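Local coordinates for protein 6-phospho-beta-glucosidase (Thermotoga maritima, PDB 1UP7) that hydrolyses cellobiose 6'-phosphate to glucose 6-phosphate and glucose, using NAD+ and a manganese ion, at residues A[336-341]-A[345-350]; A[185-190]-A[314-319]; A[95-100]-A[255-260]. All blocks are in the same frame, centred on the assembly; numbering follows the deposited sequence.

Interaction 1 of 3, residues A[336-341]-A[345-350]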
ATOM      1  N   ILE A 336       9.056 -12.002  13.769  1.00 16.59           N
ATOM      2  CA  ILE A 336       7.838 -12.667  13.268  1.00 16.33           C
ATOM      3  C   ILE A 336       8.166 -14.118  12.887  1.00 17.15           C
ATOM      4  O   ILE A 336       9.330 -14.429  12.585  1.00 17.20           O
ATOM      5  CB  ILE A 336       7.245 -11.919  12.020  1.00 15.07           C
ATOM      6  CG1 ILE A 336       8.370 -11.588  10.999  1.00 14.94           C
ATOM      7  CG2 ILE A 336       6.470 -10.653  12.438  1.00 13.26           C
ATOM      8  CD1 ILE A 336       7.878 -10.892   9.669  1.00 14.64           C
ATOM      9  N   PRO A 337       7.163 -14.999  12.895  1.00 16.98           N
ATOM     10  CA  PRO A 337       7.355 -16.392  12.511  1.00 17.16           C
ATOM     11  C   PRO A 337       7.591 -16.531  11.017  1.00 17.57           C
ATOM     12  O   PRO A 337       6.849 -15.944  10.221  1.00 18.18           O
ATOM     13  CB  PRO A 337       6.012 -17.035  12.866  1.00 17.29           C
ATOM     14  CG  PRO A 337       5.353 -16.056  13.826  1.00 17.30           C
ATOM     15  CD  PRO A 337       5.768 -14.731  13.279  1.00 16.92           C
ATOM     16  N   CYS A 338       8.614 -17.299  10.641  1.00 17.30           N
ATOM     17  CA  CYS A 338       8.978 -17.512   9.239  1.00 17.13           C
ATOM     18  C   CYS A 338       9.171 -18.985   8.920  1.00 16.87           C
ATOM     19  O   CYS A 338       9.540 -19.782   9.774  1.00 16.83           O
ATOM     20  CB  CYS A 338      10.259 -16.754   8.860  1.00 16.42           C
ATOM     21  SG  CYS A 338      10.119 -14.986   9.129  1.00 18.59           S
ATOM     22  N   TYR A 339       8.875 -19.321   7.672  1.00 16.42           N
ATOM     23  CA  TYR A 339       9.059 -20.656   7.155  1.00 16.14           C
ATOM     24  C   TYR A 339      10.497 -20.693   6.649  1.00 16.49           C
ATOM     25  O   TYR A 339      10.885 -19.947   5.753  1.00 16.75           O
ATOM     26  CB  TYR A 339       8.074 -20.912   6.030  1.00 14.97           C
ATOM     27  CG  TYR A 339       8.218 -22.244   5.341  1.00 12.73           C
ATOM     28  CD1 TYR A 339       7.788 -23.419   5.954  1.00 11.54           C
ATOM     29  CD2 TYR A 339       8.735 -22.327   4.052  1.00 11.09           C
ATOM     30  CE1 TYR A 339       7.881 -24.626   5.320  1.00  8.75           C
ATOM     31  CE2 TYR A 339       8.818 -23.540   3.387  1.00  9.21           C
ATOM     32  CZ  TYR A 339       8.396 -24.691   4.029  1.00  9.42           C
ATOM     33  OH  TYR A 339       8.492 -25.905   3.385  1.00 10.73           O
ATOM     34  N   VAL A 340      11.299 -21.536   7.259  1.00 16.52           N
ATOM     35  CA  VAL A 340      12.729 -21.509   7.012  1.00 16.43           C
ATOM     36  C   VAL A 340      13.104 -22.808   6.286  1.00 16.81           C
ATOM     37  O   VAL A 340      12.848 -23.920   6.776  1.00 17.05           O
ATOM     38  CB  VAL A 340      13.534 -21.317   8.333  1.00 16.09           C
ATOM     39  CG1 VAL A 340      15.026 -21.473   8.097  1.00 15.42           C
ATOM     40  CG2 VAL A 340      13.248 -19.956   8.960  1.00 15.42           C
ATOM     41  N   ARG A 341      13.671 -22.666   5.092  1.00 16.84           N
ATOM     42  CA  ARG A 341      13.936 -23.841   4.273  1.00 17.10           C
ATOM     43  C   ARG A 341      15.044 -23.571   3.282  1.00 17.37           C
ATOM     44  O   ARG A 341      14.985 -22.609   2.529  1.00 18.08           O
ATOM     45  CB  ARG A 341      12.661 -24.231   3.545  1.00 16.94           C
ATOM     46  CG  ARG A 341      12.765 -25.318   2.544  1.00 13.36           C
ATOM     47  CD  ARG A 341      11.377 -25.723   2.056  1.00 10.62           C
ATOM     48  NE  ARG A 341      11.483 -26.779   1.056  1.00 12.29           N
ATOM     49  CZ  ARG A 341      10.472 -27.483   0.573  1.00 10.24           C
ATOM     50  NH1 ARG A 341       9.230 -27.277   1.005  1.00  7.42           N
ATOM     51  NH2 ARG A 341      10.725 -28.416  -0.339  1.00  8.32           N
ATOM     52  N   VAL A 345      14.206 -17.696   3.963  1.00 19.19           N
ATOM     53  CA  VAL A 345      13.366 -17.336   5.076  1.00 19.77           C
ATOM     54  C   VAL A 345      12.120 -16.790   4.409  1.00 19.86           C
ATOM     55  O   VAL A 345      12.204 -15.818   3.689  1.00 20.77           O
ATOM     56  CB  VAL A 345      14.082 -16.252   5.960  1.00 19.99           C
ATOM     57  CG1 VAL A 345      13.136 -15.577   6.947  1.00 21.09           C
ATOM     58  CG2 VAL A 345      15.202 -16.886   6.740  1.00 20.35           C
ATOM     59  N   HIS A 346      10.975 -17.432   4.596  1.00 19.32           N
ATOM     60  CA  HIS A 346       9.755 -16.888   4.033  1.00 18.82           C
ATOM     61  C   HIS A 346       8.822 -16.475   5.148  1.00 18.64           C
ATOM     62  O   HIS A 346       8.519 -17.214   6.069  1.00 19.65           O
ATOM     63  CB  HIS A 346       9.079 -17.870   3.094  1.00 18.66           C
ATOM     64  CG  HIS A 346       9.961 -18.338   1.984  1.00 20.24           C
ATOM     65  ND1 HIS A 346      10.093 -17.648   0.795  1.00 22.38           N
ATOM     66  CD2 HIS A 346      10.753 -19.431   1.875  1.00 19.61           C
ATOM     67  CE1 HIS A 346      10.947 -18.286   0.015  1.00 21.29           C
ATOM     68  NE2 HIS A 346      11.354 -19.374   0.644  1.00 20.32           N
ATOM     69  N   THR A 347       8.379 -15.270   5.034  1.00 18.05           N
ATOM     70  CA  THR A 347       7.376 -14.701   5.877  1.00 18.73           C
ATOM     71  C   THR A 347       5.979 -15.344   5.666  1.00 18.10           C
ATOM     72  O   THR A 347       5.599 -15.684   4.544  1.00 17.27           O
ATOM     73  CB  THR A 347       7.472 -13.198   5.557  1.00 18.37           C
ATOM     74  OG1 THR A 347       8.261 -12.563   6.586  1.00 21.35           O
ATOM     75  CG2 THR A 347       6.194 -12.546   5.585  1.00 20.26           C
ATOM     76  N   LEU A 348       5.259 -15.542   6.763  1.00 18.26           N
ATOM     77  CA  LEU A 348       3.923 -16.158   6.787  1.00 18.54           C
ATOM     78  C   LEU A 348       2.855 -15.124   7.080  1.00 17.98           C
ATOM     79  O   LEU A 348       2.986 -14.338   7.997  1.00 17.91           O
ATOM     80  CB  LEU A 348       3.846 -17.198   7.908  1.00 18.63           C
ATOM     81  CG  LEU A 348       3.868 -18.694   7.585  1.00 21.02           C
ATOM     82  CD1 LEU A 348       4.726 -18.959   6.389  1.00 22.41           C
ATOM     83  CD2 LEU A 348       4.393 -19.483   8.758  1.00 22.42           C
ATOM     84  N   SER A 349       1.785 -15.141   6.311  1.00 17.70           N
ATOM     85  CA  SER A 349       0.599 -14.358   6.628  1.00 17.62           C
ATOM     86  C   SER A 349       0.096 -14.542   8.085  1.00 17.26           C
ATOM     87  O   SER A 349      -0.074 -15.675   8.550  1.00 17.08           O
ATOM     88  CB  SER A 349      -0.515 -14.749   5.673  1.00 17.03           C
ATOM     89  OG  SER A 349      -1.423 -13.670   5.647  1.00 20.76           O
ATOM     90  N   GLN A 350      -0.145 -13.439   8.786  1.00 16.82           N
ATOM     91  CA  GLN A 350      -0.725 -13.495  10.128  1.00 17.40           C
ATOM     92  C   GLN A 350      -1.982 -12.630  10.321  1.00 17.65           C
ATOM     93  O   GLN A 350      -2.592 -12.666  11.406  1.00 18.35           O
ATOM     94  CB  GLN A 350       0.295 -13.096  11.218  1.00 16.94           C
ATOM     95  CG  GLN A 350       1.646 -13.770  11.153  1.00 14.80           C
ATOM     96  CD  GLN A 350       2.404 -13.615  12.461  1.00 15.63           C
ATOM     97  OE1 GLN A 350       2.249 -14.436  13.360  1.00 14.84           O
ATOM     98  NE2 GLN A 350       3.221 -12.555  12.574  1.00 13.33           N
TER
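The beta hairpin of strands 333-341 and 344-347 is locked by Tyr339 and His346, an antiparallel hydrogen-bonded pair. Tyr339 N gives its hydrogen to His346 O at 2.7 Å, and His346 N returns a nearly straight bond (169°) to Tyr339 O at 2.8 Å. Both side chains leave the same face, where His346 CD2 lies at the rim of the tyrosine ring, near its plane and 4.1 Å from Tyr339 CD2. Further along this side, Leu348 CD1 leans on Tyr339 CB at 3.9 Å. The tyrosine's far end is held by Arg341, whose NH1 reaches Tyr339 OH at 2.8 Å with the hydroxyl near the guanidinium plane; Asp310 takes NH2 in a salt bridge. Tyr339 of the second subunit meets this ring, so the face forms part of the oligomer interface.

The hairpin supplies two of three strands in an antiparallel sheet of the family 4 C-terminal domain, with 313-320 on the other side of 333-341. The sheet's opposite face carries Cys338, Val340, Val345 and Thr347. Here Val345 CG1 packs on Cys338 CB at 3.6 Å. With its CG1 turned between the backbone N and the carbonyl carbon (chi1 47°), Ile336 brings CD1 to Thr347 OG1 at 3.5 Å.

Beyond the paired strands, Gln350 reaches back on an extended chain and crosses Pro337, its NE2 3.4 Å from Pro337 CD. NE2 donates to Tyr189 O and is bonded to Ser324 OG, tying the loop to its surroundings. A leucine in its place would probably leave Tyr189 O without this donor and Ser324 OG without its amide partner.

Interaction 2 of 3, residues A[185-190]-A[314-319]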
ATOM      1  N   VAL A 185       4.197 -25.922  18.933  1.00 17.56           N
ATOM      2  CA  VAL A 185       3.718 -24.617  19.345  1.00 17.46           C
ATOM      3  C   VAL A 185       3.786 -23.643  18.189  1.00 17.65           C
ATOM      4  O   VAL A 185       4.843 -23.417  17.632  1.00 17.43           O
ATOM      5  CB  VAL A 185       4.555 -24.008  20.498  1.00 17.45           C
ATOM      6  CG1 VAL A 185       3.918 -22.677  20.915  1.00 16.82           C
ATOM      7  CG2 VAL A 185       4.664 -24.995  21.680  1.00 16.64           C
ATOM      8  N   PHE A 186       2.659 -23.026  17.864  1.00 17.79           N
ATOM      9  CA  PHE A 186       2.621 -22.075  16.763  1.00 17.58           C
ATOM     10  C   PHE A 186       1.918 -20.797  17.237  1.00 17.39           C
ATOM     11  O   PHE A 186       0.873 -20.846  17.867  1.00 17.86           O
ATOM     12  CB  PHE A 186       1.938 -22.772  15.561  1.00 17.96           C
ATOM     13  CG  PHE A 186       1.837 -21.924  14.326  1.00 18.20           C
ATOM     14  CD1 PHE A 186       0.744 -21.078  14.136  1.00 17.21           C
ATOM     15  CD2 PHE A 186       2.818 -21.993  13.338  1.00 18.85           C
ATOM     16  CE1 PHE A 186       0.644 -20.277  12.985  1.00 18.98           C
ATOM     17  CE2 PHE A 186       2.727 -21.197  12.186  1.00 19.68           C
ATOM     18  CZ  PHE A 186       1.627 -20.342  12.007  1.00 18.70           C
ATOM     19  N   LEU A 187       2.515 -19.660  16.940  1.00 17.39           N
ATOM     20  CA  LEU A 187       2.115 -18.379  17.504  1.00 17.28           C
ATOM     21  C   LEU A 187       1.682 -17.362  16.449  1.00 17.16           C
ATOM     22  O   LEU A 187       2.255 -17.308  15.358  1.00 17.00           O
ATOM     23  CB  LEU A 187       3.309 -17.776  18.255  1.00 16.52           C
ATOM     24  CG  LEU A 187       3.641 -18.143  19.715  1.00 16.23           C
ATOM     25  CD1 LEU A 187       2.963 -19.364  20.286  1.00 14.66           C
ATOM     26  CD2 LEU A 187       5.122 -18.234  19.884  1.00 15.73           C
ATOM     27  N   LYS A 188       0.688 -16.542  16.774  1.00 16.92           N
ATOM     28  CA  LYS A 188       0.613 -15.244  16.127  1.00 16.29           C
ATOM     29  C   LYS A 188       1.450 -14.297  16.983  1.00 16.37           C
ATOM     30  O   LYS A 188       1.081 -13.945  18.108  1.00 15.97           O
ATOM     31  CB  LYS A 188      -0.810 -14.734  15.918  1.00 15.35           C
ATOM     32  CG  LYS A 188      -0.801 -13.409  15.169  1.00 15.12           C
ATOM     33  CD  LYS A 188      -2.191 -12.930  14.856  1.00 15.20           C
ATOM     34  CE  LYS A 188      -2.170 -11.462  14.460  1.00 15.02           C
ATOM     35  NZ  LYS A 188      -3.474 -11.118  13.787  1.00 15.97           N
ATOM     36  N   TYR A 189       2.583 -13.904  16.411  1.00 16.26           N
ATOM     37  CA  TYR A 189       3.646 -13.227  17.121  1.00 16.13           C
ATOM     38  C   TYR A 189       4.188 -12.119  16.234  1.00 16.60           C
ATOM     39  O   TYR A 189       4.559 -12.367  15.102  1.00 16.54           O
ATOM     40  CB  TYR A 189       4.784 -14.239  17.353  1.00 15.74           C
ATOM     41  CG  TYR A 189       5.976 -13.686  18.107  1.00 14.10           C
ATOM     42  CD1 TYR A 189       6.803 -12.708  17.539  1.00 14.86           C
ATOM     43  CD2 TYR A 189       6.241 -14.102  19.400  1.00 14.25           C
ATOM     44  CE1 TYR A 189       7.879 -12.170  18.230  1.00 13.26           C
ATOM     45  CE2 TYR A 189       7.296 -13.602  20.113  1.00 13.73           C
ATOM     46  CZ  TYR A 189       8.111 -12.626  19.537  1.00 17.81           C
ATOM     47  OH  TYR A 189       9.165 -12.138  20.284  1.00 17.29           O
ATOM     48  N   TYR A 190       4.293 -10.909  16.755  1.00 16.73           N
ATOM     49  CA  TYR A 190       4.811  -9.802  15.953  1.00 17.22           C
ATOM     50  C   TYR A 190       5.260  -8.670  16.848  1.00 17.27           C
ATOM     51  O   TYR A 190       4.851  -8.553  17.999  1.00 17.61           O
ATOM     52  CB  TYR A 190       3.761  -9.283  14.953  1.00 16.81           C
ATOM     53  CG  TYR A 190       2.427  -8.913  15.600  1.00 17.37           C
ATOM     54  CD1 TYR A 190       1.478  -9.889  15.926  1.00 15.66           C
ATOM     55  CD2 TYR A 190       2.128  -7.594  15.884  1.00 16.02           C
ATOM     56  CE1 TYR A 190       0.264  -9.527  16.517  1.00 16.37           C
ATOM     57  CE2 TYR A 190       0.942  -7.243  16.463  1.00 16.63           C
ATOM     58  CZ  TYR A 190       0.012  -8.204  16.784  1.00 16.84           C
ATOM     59  OH  TYR A 190      -1.160  -7.815  17.379  1.00 18.53           O
ATOM     60  N   ILE A 314       9.354 -23.638  11.225  1.00 16.72           N
ATOM     61  CA  ILE A 314       9.057 -22.289  11.662  1.00 15.91           C
ATOM     62  C   ILE A 314      10.049 -21.794  12.690  1.00 16.42           C
ATOM     63  O   ILE A 314      10.315 -22.459  13.670  1.00 16.49           O
ATOM     64  CB  ILE A 314       7.628 -22.185  12.201  1.00 15.74           C
ATOM     65  CG1 ILE A 314       6.615 -22.704  11.153  1.00 14.65           C
ATOM     66  CG2 ILE A 314       7.343 -20.742  12.752  1.00 12.27           C
ATOM     67  CD1 ILE A 314       6.796 -22.147   9.743  1.00 13.37           C
ATOM     68  N   HIS A 315      10.587 -20.606  12.440  1.00 16.93           N
ATOM     69  CA  HIS A 315      11.427 -19.888  13.390  1.00 17.52           C
ATOM     70  C   HIS A 315      11.010 -18.438  13.468  1.00 17.46           C
ATOM     71  O   HIS A 315      10.757 -17.819  12.436  1.00 17.36           O
ATOM     72  CB  HIS A 315      12.900 -19.975  12.972  1.00 17.19           C
ATOM     73  CG  HIS A 315      13.428 -21.361  13.038  1.00 18.86           C
ATOM     74  ND1 HIS A 315      13.751 -21.973  14.232  1.00 21.36           N
ATOM     75  CD2 HIS A 315      13.574 -22.303  12.075  1.00 18.82           C
ATOM     76  CE1 HIS A 315      14.125 -23.217  13.992  1.00 21.80           C
ATOM     77  NE2 HIS A 315      14.030 -23.439  12.691  1.00 20.57           N
ATOM     78  N   ILE A 316      10.939 -17.908  14.683  1.00 17.16           N
ATOM     79  CA  ILE A 316      10.635 -16.508  14.850  1.00 17.24           C
ATOM     80  C   ILE A 316      11.919 -15.731  14.810  1.00 17.64           C
ATOM     81  O   ILE A 316      12.817 -15.948  15.598  1.00 17.93           O
ATOM     82  CB  ILE A 316       9.847 -16.214  16.123  1.00 17.17           C
ATOM     83  CG1 ILE A 316       8.555 -17.041  16.147  1.00 16.79           C
ATOM     84  CG2 ILE A 316       9.546 -14.723  16.171  1.00 15.74           C
ATOM     85  CD1 ILE A 316       7.833 -17.049  17.500  1.00 17.79           C
ATOM     86  N   VAL A 317      11.978 -14.780  13.900  1.00 17.75           N
ATOM     87  CA  VAL A 317      13.238 -14.252  13.432  1.00 17.94           C
ATOM     88  C   VAL A 317      13.022 -12.768  13.080  1.00 18.20           C
ATOM     89  O   VAL A 317      11.893 -12.356  12.864  1.00 17.99           O
ATOM     90  CB  VAL A 317      13.633 -15.179  12.240  1.00 18.75           C
ATOM     91  CG1 VAL A 317      13.812 -14.474  10.877  1.00 17.97           C
ATOM     92  CG2 VAL A 317      14.737 -16.164  12.637  1.00 18.50           C
ATOM     93  N   ASN A 318      14.078 -11.954  13.095  1.00 18.32           N
ATOM     94  CA  ASN A 318      13.970 -10.552  12.646  1.00 18.32           C
ATOM     95  C   ASN A 318      14.252 -10.427  11.172  1.00 18.80           C
ATOM     96  O   ASN A 318      15.334 -10.792  10.704  1.00 19.14           O
ATOM     97  CB  ASN A 318      14.901  -9.598  13.398  1.00 17.63           C
ATOM     98  CG  ASN A 318      14.533  -9.466  14.833  1.00 17.97           C
ATOM     99  OD1 ASN A 318      13.903  -8.491  15.261  1.00 18.02           O
ATOM    100  ND2 ASN A 318      14.892 -10.470  15.602  1.00 18.27           N
ATOM    101  N   THR A 319      13.279  -9.886  10.447  1.00 18.72           N
ATOM    102  CA  THR A 319      13.307  -9.856   9.002  1.00 18.36           C
ATOM    103  C   THR A 319      12.236  -8.878   8.508  1.00 18.67           C
ATOM    104  O   THR A 319      11.412  -8.410   9.316  1.00 18.65           O
ATOM    105  CB  THR A 319      13.077 -11.282   8.485  1.00 18.40           C
ATOM    106  OG1 THR A 319      13.367 -11.323   7.088  1.00 19.51           O
ATOM    107  CG2 THR A 319      11.601 -11.675   8.572  1.00 16.67           C
TER
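Ile316 reaches across to both Leu187 and Tyr189 with two separate branches, and this is the tightly packed end of the contact. Its CG2 sits over one face of the Tyr189 ring, 4.0 Å from the centroid and offset toward the rim, a CH-pi contact; the nearest ring carbons include Tyr189 CD1, 3.7 Å from Ile316 CG2. The other branch ends in CD1, which touches Leu187 CD2 at 3.8 Å and also reaches the Tyr189 ring at CD2, 3.9 Å away. Holding CG2 anti to the backbone N and CG1 beside it (chi1 -56°) lets the isoleucine spread over the ring with both branches at once. The ring itself is fixed at its far end, where Tyr189 OH is hydrogen-bonded to Glu335 and Ser196, while Val166 and Pro167 of helix 166-177 also touch the side chain.

The two strands run nearly parallel, 11° between their directions, but the axes of the two short segments come no closer than 8.9 Å: they belong to different antiparallel sheets, 185-190 to the one with 195-203 and 314-319 to the one with 333-341, and the two segments touch only through side chains.

At the other end the fit is looser, a single edge contact: Ile314 CG1 approaches the rim of the Phe186 ring, near its plane and 4.3 Å from Phe186 CE2. The second subunit helps to cover this end: His346 of that subunit meets the Phe186 ring, and Tyr339 of the second subunit packs on Ile314.

Interaction 3 of 3, residues A[95-100]-A[255-260]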
ATOM      1  N   ILE A  95      24.497   6.412  32.315  1.00 17.54           N
ATOM      2  CA  ILE A  95      24.410   7.804  31.889  1.00 16.97           C
ATOM      3  C   ILE A  95      22.989   8.414  31.858  1.00 17.30           C
ATOM      4  O   ILE A  95      22.845   9.538  32.336  1.00 17.18           O
ATOM      5  CB  ILE A  95      25.198   8.002  30.513  1.00 16.46           C
ATOM      6  CG1 ILE A  95      26.712   8.095  30.756  1.00 16.20           C
ATOM      7  CG2 ILE A  95      24.681   9.187  29.692  1.00 14.56           C
ATOM      8  CD1 ILE A  95      27.594   7.904  29.470  1.00 15.58           C
ATOM      9  N   PRO A  96      21.974   7.732  31.291  1.00 17.46           N
ATOM     10  CA  PRO A  96      20.604   8.268  31.277  1.00 17.69           C
ATOM     11  C   PRO A  96      20.014   8.493  32.653  1.00 17.86           C
ATOM     12  O   PRO A  96      19.146   9.356  32.793  1.00 17.81           O
ATOM     13  CB  PRO A  96      19.796   7.197  30.518  1.00 17.67           C
ATOM     14  CG  PRO A  96      20.802   6.411  29.734  1.00 16.48           C
ATOM     15  CD  PRO A  96      22.059   6.449  30.563  1.00 17.30           C
ATOM     16  N   LEU A  97      20.501   7.756  33.649  1.00 17.98           N
ATOM     17  CA  LEU A  97      19.891   7.733  34.978  1.00 18.34           C
ATOM     18  C   LEU A  97      19.782   9.120  35.617  1.00 18.84           C
ATOM     19  O   LEU A  97      18.727   9.494  36.089  1.00 18.87           O
ATOM     20  CB  LEU A  97      20.666   6.777  35.868  1.00 17.50           C
ATOM     21  CG  LEU A  97      20.191   5.326  36.016  1.00 19.31           C
ATOM     22  CD1 LEU A  97      19.197   4.842  34.979  1.00 11.26           C
ATOM     23  CD2 LEU A  97      21.331   4.337  36.224  1.00 17.41           C
ATOM     24  N   LYS A  98      20.870   9.896  35.596  1.00 19.23           N
ATOM     25  CA  LYS A  98      20.857  11.254  36.144  1.00 19.43           C
ATOM     26  C   LYS A  98      19.811  12.189  35.525  1.00 19.09           C
ATOM     27  O   LYS A  98      19.443  13.188  36.129  1.00 19.11           O
ATOM     28  CB  LYS A  98      22.239  11.912  36.065  1.00 19.80           C
ATOM     29  CG  LYS A  98      22.671  12.258  34.654  1.00 21.41           C
ATOM     30  CD  LYS A  98      24.034  12.956  34.609  1.00 21.53           C
ATOM     31  CE  LYS A  98      25.205  12.019  34.886  1.00 20.56           C
ATOM     32  NZ  LYS A  98      25.339  10.945  33.904  1.00 19.42           N
ATOM     33  N   TYR A  99      19.351  11.866  34.327  1.00 18.51           N
ATOM     34  CA  TYR A  99      18.323  12.642  33.643  1.00 17.94           C
ATOM     35  C   TYR A  99      16.910  12.196  33.953  1.00 17.68           C
ATOM     36  O   TYR A  99      15.966  12.763  33.416  1.00 18.40           O
ATOM     37  CB  TYR A  99      18.542  12.585  32.127  1.00 17.43           C
ATOM     38  CG  TYR A  99      19.888  13.073  31.697  1.00 16.66           C
ATOM     39  CD1 TYR A  99      20.106  14.417  31.403  1.00 16.55           C
ATOM     40  CD2 TYR A  99      20.967  12.187  31.587  1.00 16.16           C
ATOM     41  CE1 TYR A  99      21.377  14.867  30.982  1.00 15.13           C
ATOM     42  CE2 TYR A  99      22.225  12.615  31.189  1.00 12.95           C
ATOM     43  CZ  TYR A  99      22.426  13.957  30.885  1.00 16.38           C
ATOM     44  OH  TYR A  99      23.682  14.393  30.489  1.00 15.75           O
ATOM     45  N   GLY A 100      16.755  11.194  34.816  1.00 17.57           N
ATOM     46  CA  GLY A 100      15.457  10.615  35.121  1.00 17.48           C
ATOM     47  C   GLY A 100      14.962   9.693  34.015  1.00 17.35           C
ATOM     48  O   GLY A 100      13.777   9.515  33.828  1.00 17.49           O
ATOM     49  N   LYS A 255      12.872   3.505  39.043  1.00 18.20           N
ATOM     50  CA  LYS A 255      13.228   3.387  40.451  1.00 18.45           C
ATOM     51  C   LYS A 255      14.051   2.122  40.705  1.00 18.88           C
ATOM     52  O   LYS A 255      15.054   2.140  41.414  1.00 18.79           O
ATOM     53  CB  LYS A 255      12.008   3.378  41.349  1.00 17.67           C
ATOM     54  CG  LYS A 255      12.353   3.209  42.814  1.00 18.07           C
ATOM     55  CD  LYS A 255      11.130   3.439  43.706  1.00 19.15           C
ATOM     56  CE  LYS A 255      11.480   3.242  45.189  1.00 21.10           C
ATOM     57  NZ  LYS A 255      12.780   3.895  45.582  1.00 21.23           N
ATOM     58  N   LYS A 256      13.625   1.013  40.128  1.00 19.40           N
ATOM     59  CA  LYS A 256      14.367  -0.227  40.281  1.00 19.81           C
ATOM     60  C   LYS A 256      15.823  -0.095  39.786  1.00 19.37           C
ATOM     61  O   LYS A 256      16.778  -0.472  40.465  1.00 19.18           O
ATOM     62  CB  LYS A 256      13.721  -1.355  39.489  1.00 20.31           C
ATOM     63  CG  LYS A 256      14.167  -2.693  39.948  1.00 22.82           C
ATOM     64  CD  LYS A 256      13.685  -3.753  38.969  1.00 29.09           C
ATOM     65  CE  LYS A 256      13.976  -5.178  39.495  1.00 30.77           C
ATOM     66  NZ  LYS A 256      14.209  -6.053  38.287  1.00 34.53           N
ATOM     67  N   ILE A 257      15.993   0.425  38.593  1.00 18.44           N
ATOM     68  CA  ILE A 257      17.304   0.436  38.002  1.00 18.20           C
ATOM     69  C   ILE A 257      18.229   1.397  38.749  1.00 18.72           C
ATOM     70  O   ILE A 257      19.430   1.152  38.876  1.00 18.20           O
ATOM     71  CB  ILE A 257      17.248   0.852  36.509  1.00 17.74           C
ATOM     72  CG1 ILE A 257      16.414  -0.131  35.676  1.00 15.62           C
ATOM     73  CG2 ILE A 257      18.684   1.083  35.945  1.00 16.13           C
ATOM     74  CD1 ILE A 257      16.177   0.396  34.247  1.00 13.41           C
ATOM     75  N   SER A 258      17.670   2.503  39.221  1.00 18.64           N
ATOM     76  CA  SER A 258      18.474   3.530  39.827  1.00 18.70           C
ATOM     77  C   SER A 258      18.837   3.232  41.290  1.00 18.81           C
ATOM     78  O   SER A 258      19.742   3.858  41.829  1.00 18.72           O
ATOM     79  CB  SER A 258      17.812   4.895  39.667  1.00 18.32           C
ATOM     80  OG  SER A 258      17.069   5.192  40.838  1.00 19.83           O
ATOM     81  N   THR A 259      18.167   2.278  41.933  1.00 18.70           N
ATOM     82  CA  THR A 259      18.454   1.976  43.341  1.00 18.81           C
ATOM     83  C   THR A 259      19.129   0.616  43.504  1.00 18.84           C
ATOM     84  O   THR A 259      19.127   0.026  44.565  1.00 18.60           O
ATOM     85  CB  THR A 259      17.190   2.010  44.179  1.00 18.43           C
ATOM     86  OG1 THR A 259      16.263   1.060  43.629  1.00 17.51           O
ATOM     87  CG2 THR A 259      16.512   3.375  44.040  1.00 17.66           C
ATOM     88  N   HIS A 260      19.672   0.107  42.414  1.00 19.20           N
ATOM     89  CA  HIS A 260      20.416  -1.154  42.437  1.00 19.37           C
ATOM     90  C   HIS A 260      21.678  -1.035  41.593  1.00 19.43           C
ATOM     91  O   HIS A 260      21.823  -0.136  40.770  1.00 18.78           O
ATOM     92  CB  HIS A 260      19.572  -2.349  41.943  1.00 18.20           C
ATOM     93  CG  HIS A 260      18.394  -2.624  42.815  1.00 18.54           C
ATOM     94  ND1 HIS A 260      17.153  -2.065  42.584  1.00 14.97           N
ATOM     95  CD2 HIS A 260      18.297  -3.304  43.982  1.00 16.24           C
ATOM     96  CE1 HIS A 260      16.334  -2.423  43.554  1.00 17.92           C
ATOM     97  NE2 HIS A 260      17.003  -3.169  44.415  1.00 17.90           N
TER
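Lys255 O, near the end of helix 250-258, is gripped twice by Thr259: firmly by Thr259 OG1 at 2.7 Å, and weakly by Thr259 N at 3.2 Å. The hydroxyl comes in tilted 29° from the carbonyl plane. One residue further on, His260 ND1 donates to Lys256 O at 2.7 Å, along a nearly straight line (171°) and on a carbonyl lone pair, with that oxygen almost in the imidazole plane. Thr259 is the first residue to leave helical geometry; within the segment the backbone gives each of these two carbonyls only a weak bond from Thr259 N, and the side chains add a short one. The bond to Lys256 O meets the imidazole at its edge and probably limits rotation of the ring.

Facing segment 95-100, the same helix end presents Ile257 and Ser258 to a single side chain, Leu97. Leu97 CD1 meets Ile257 CG2 at 3.9 Å, the two side chains crossing at about a right angle. The isoleucine holds CG2 anti to its own backbone nitrogen, with CG1 turned beside that nitrogen (chi1 -62°), and it is the CG2 methyl that makes the touch. Ser258 CB follows more loosely, 4.4 Å from Leu97 CG. Leu262 packs on Leu97 as well.

Behind Leu97 the chain turns tightly: Tyr99 N bonds to Pro96 O and Gly100 N to Leu97 O, each at 2.9 Å. Lys98 and Tyr99 both reach Glu405 on helix 396-409, the lysine in a salt bridge.

With the side chain of Ile257 about 11 Å from the bound glucose 6-phosphate, this small apolar touch near the surface joins the loop after helix 85-94, in the NAD-binding Rossmann family region, to a helix C-terminus of the family 4 C-terminal domain.

Interactions 1 and 2 are neighbours, their centres about 7 Å apart, and share the three-stranded antiparallel sheet in which 313-320 pairs with 333-341. Cys338 N probably bonds His315 O between them, and both reach the second subunit, so this region also contributes to the subunit interface. Interaction 3 lies on the opposite side of the chain's centre from interaction 1, about 39 Å from it and about 33 Å from interaction 2, centre to centre. Along the sequence, interactions 2 and 3 interleave, whereas interaction 1 follows after both have closed. The side chain of Tyr189 in interaction 2 lies about 9 Å from the bound sugar phosphate.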